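Local structure of cellulase IBT99 (Metagenomes, 6WBT) at residues I20-D23 / L24-R28. The protein is probably a family 4 glycoside hydrolase that uses NAD and a manganese ion to cleave 6-phospho-alpha-glucosides. Numbering follows the deposited sequence.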
ATOM      1  N   ILE A  20      40.404  11.858   8.566  1.00 54.23           N
ATOM      2  CA  ILE A  20      39.437  12.727   7.908  1.00 55.47           C
ATOM      3  C   ILE A  20      39.852  14.190   7.969  1.00 54.77           C
ATOM      4  O   ILE A  20      39.404  14.988   7.139  1.00 53.66           O
ATOM      5  CB  ILE A  20      38.030  12.549   8.510  1.00 57.39           C
ATOM      6  CG1 ILE A  20      37.926  13.255   9.863  1.00 59.85           C
ATOM      7  CG2 ILE A  20      37.691  11.071   8.647  1.00 57.47           C
ATOM      8  CD1 ILE A  20      36.506  13.506  10.309  1.00 61.42           C
ATOM      9  N   VAL A  21      40.693  14.572   8.935  1.00 55.38           N
ATOM     10  CA  VAL A  21      41.216  15.935   8.961  1.00 56.09           C
ATOM     11  C   VAL A  21      42.085  16.186   7.738  1.00 59.43           C
ATOM     12  O   VAL A  21      41.973  17.228   7.079  1.00 61.61           O
ATOM     13  CB  VAL A  21      41.986  16.193  10.269  1.00 53.65           C
ATOM     14  CG1 VAL A  21      42.835  17.449  10.149  1.00 53.94           C
ATOM     15  CG2 VAL A  21      41.024  16.322  11.436  1.00 51.63           C
ATOM     16  N   LYS A  22      42.957  15.231   7.408  1.00 60.46           N
ATOM     17  CA  LYS A  22      43.790  15.369   6.218  1.00 64.49           C
ATOM     18  C   LYS A  22      42.953  15.294   4.948  1.00 67.16           C
ATOM     19  O   LYS A  22      43.208  16.027   3.985  1.00 67.70           O
ATOM     20  CB  LYS A  22      44.877  14.294   6.219  1.00 64.66           C
ATOM     21  CG  LYS A  22      46.022  14.546   5.249  1.00 65.92           C
ATOM     22  CD  LYS A  22      45.813  13.833   3.923  1.00 65.66           C
ATOM     23  CE  LYS A  22      46.980  14.079   2.980  1.00 66.85           C
ATOM     24  NZ  LYS A  22      46.784  13.408   1.665  1.00 67.63           N
ATOM     25  N   ASP A  23      41.947  14.415   4.928  1.00 69.21           N
ATOM     26  CA  ASP A  23      41.063  14.335   3.770  1.00 70.47           C
ATOM     27  C   ASP A  23      40.214  15.591   3.624  1.00 67.85           C
ATOM     28  O   ASP A  23      39.805  15.935   2.508  1.00 68.73           O
ATOM     29  CB  ASP A  23      40.176  13.095   3.874  1.00 72.66           C
ATOM     30  CG  ASP A  23      40.938  11.812   3.600  1.00 76.09           C
ATOM     31  OD1 ASP A  23      41.564  11.709   2.524  1.00 77.86           O
ATOM     32  OD2 ASP A  23      40.921  10.911   4.464  1.00 76.71           O
ATOM     33  N   LEU A  24      39.939  16.287   4.729  1.00 62.87           N
ATOM     34  CA  LEU A  24      39.221  17.555   4.648  1.00 58.80           C
ATOM     35  C   LEU A  24      40.134  18.690   4.201  1.00 56.79           C
ATOM     36  O   LEU A  24      39.692  19.588   3.476  1.00 56.18           O
ATOM     37  CB  LEU A  24      38.583  17.884   5.999  1.00 58.11           C
ATOM     38  CG  LEU A  24      37.769  19.177   6.078  1.00 59.56           C
ATOM     39  CD1 LEU A  24      36.579  19.128   5.131  1.00 59.32           C
ATOM     40  CD2 LEU A  24      37.313  19.440   7.504  1.00 59.14           C
ATOM     41  N   LEU A  25      41.404  18.661   4.611  1.00 54.64           N
ATOM     42  CA  LEU A  25      42.354  19.683   4.191  1.00 55.82           C
ATOM     43  C   LEU A  25      42.736  19.550   2.723  1.00 57.81           C
ATOM     44  O   LEU A  25      43.122  20.548   2.102  1.00 59.08           O
ATOM     45  CB  LEU A  25      43.609  19.627   5.062  1.00 54.34           C
ATOM     46  CG  LEU A  25      43.437  19.996   6.538  1.00 52.53           C
ATOM     47  CD1 LEU A  25      44.763  19.897   7.280  1.00 52.75           C
ATOM     48  CD2 LEU A  25      42.841  21.388   6.678  1.00 52.61           C
ATOM     49  N   ASP A  26      42.637  18.347   2.153  1.00 57.70           N
ATOM     50  CA  ASP A  26      42.930  18.165   0.736  1.00 57.20           C
ATOM     51  C   ASP A  26      41.887  18.803  -0.169  1.00 54.97           C
ATOM     52  O   ASP A  26      42.121  18.903  -1.378  1.00 53.15           O
ATOM     53  CB  ASP A  26      43.050  16.677   0.403  1.00 58.69           C
ATOM     54  CG  ASP A  26      44.242  16.026   1.070  1.00 60.38           C
ATOM     55  OD1 ASP A  26      45.209  16.749   1.395  1.00 61.58           O
ATOM     56  OD2 ASP A  26      44.216  14.792   1.266  1.00 59.91           O
ATOM     57  N   GLN A  27      40.747  19.223   0.378  1.00 57.76           N
ATOM     58  CA  GLN A  27      39.719  19.909  -0.395  1.00 61.39           C
ATOM     59  C   GLN A  27      39.605  21.354   0.071  1.00 62.82           C
ATOM     60  O   GLN A  27      38.501  21.860   0.293  1.00 61.30           O
ATOM     61  CB  GLN A  27      38.380  19.187  -0.276  1.00 60.98           C
ATOM     62  CG  GLN A  27      38.413  17.743  -0.746  1.00 62.12           C
ATOM     63  CD  GLN A  27      38.639  17.623  -2.239  1.00 66.19           C
ATOM     64  OE1 GLN A  27      39.454  16.821  -2.693  1.00 67.52           O
ATOM     65  NE2 GLN A  27      37.909  18.419  -3.012  1.00 67.48           N
ATOM     66  N   ARG A  28      40.751  22.024   0.214  1.00 66.57           N
ATOM     67  CA  ARG A  28      40.762  23.349   0.822  1.00 70.19           C
ATOM     68  C   ARG A  28      40.183  24.408  -0.108  1.00 72.64           C
ATOM     69  O   ARG A  28      39.583  25.381   0.364  1.00 71.40           O
ATOM     70  CB  ARG A  28      42.187  23.710   1.230  1.00 72.75           C
ATOM     71  CG  ARG A  28      42.290  24.671   2.399  1.00 73.74           C
ATOM     72  CD  ARG A  28      43.580  24.448   3.182  1.00 73.27           C
ATOM     73  NE  ARG A  28      44.773  24.565   2.345  1.00 72.57           N
ATOM     74  CZ  ARG A  28      45.456  23.531   1.860  1.00 69.99           C
ATOM     75  NH1 ARG A  28      45.068  22.291   2.128  1.00 66.89           N
ATOM     76  NH2 ARG A  28      46.527  23.736   1.106  1.00 70.66           N
TER
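Lys22 and Asp26 form a salt bridge one helical turn apart. The lysine chain has CG anti to the backbone N (chi1 -164°) and bends at chi2, which brings its end over to the aspartate. The two side chains cross at a slant, and the ammonium meets a single carboxylate oxygen. Lys22 NZ lies 2.9 Å from Asp26 OD2, on the syn side and 18° out of the carboxylate plane. Asp23 OD1 stands 4.3 Å from Asp26 OD2, and the ammonium probably eases this like-charge approach. With an alanine at Lys22, the Asp26 carboxylate is likely to lose its ammonium mate and be left to turn beside Asp23, with the like charges unscreened. Asp26 N donates to Lys22 O at 3.0 Å, and Leu25 N to Val21 O at 2.9 Å, both with the i to i+4 spacing of a helix. On the buried side, Val21 CG1 meets Leu25 CD1 at 4.2 Å. Helix 43-60 covers this pair through Val53 and Ile57, while Leu24 packs on Ile7 of strand 5-10. One polar flank and one apolar flank thus lie toward the C-terminal end of helix 17-25, the first crossover helix of the NAD-binding Rossmann fold, linking parallel strands 5-10 and 33-39 in a beta-alpha-beta crossover.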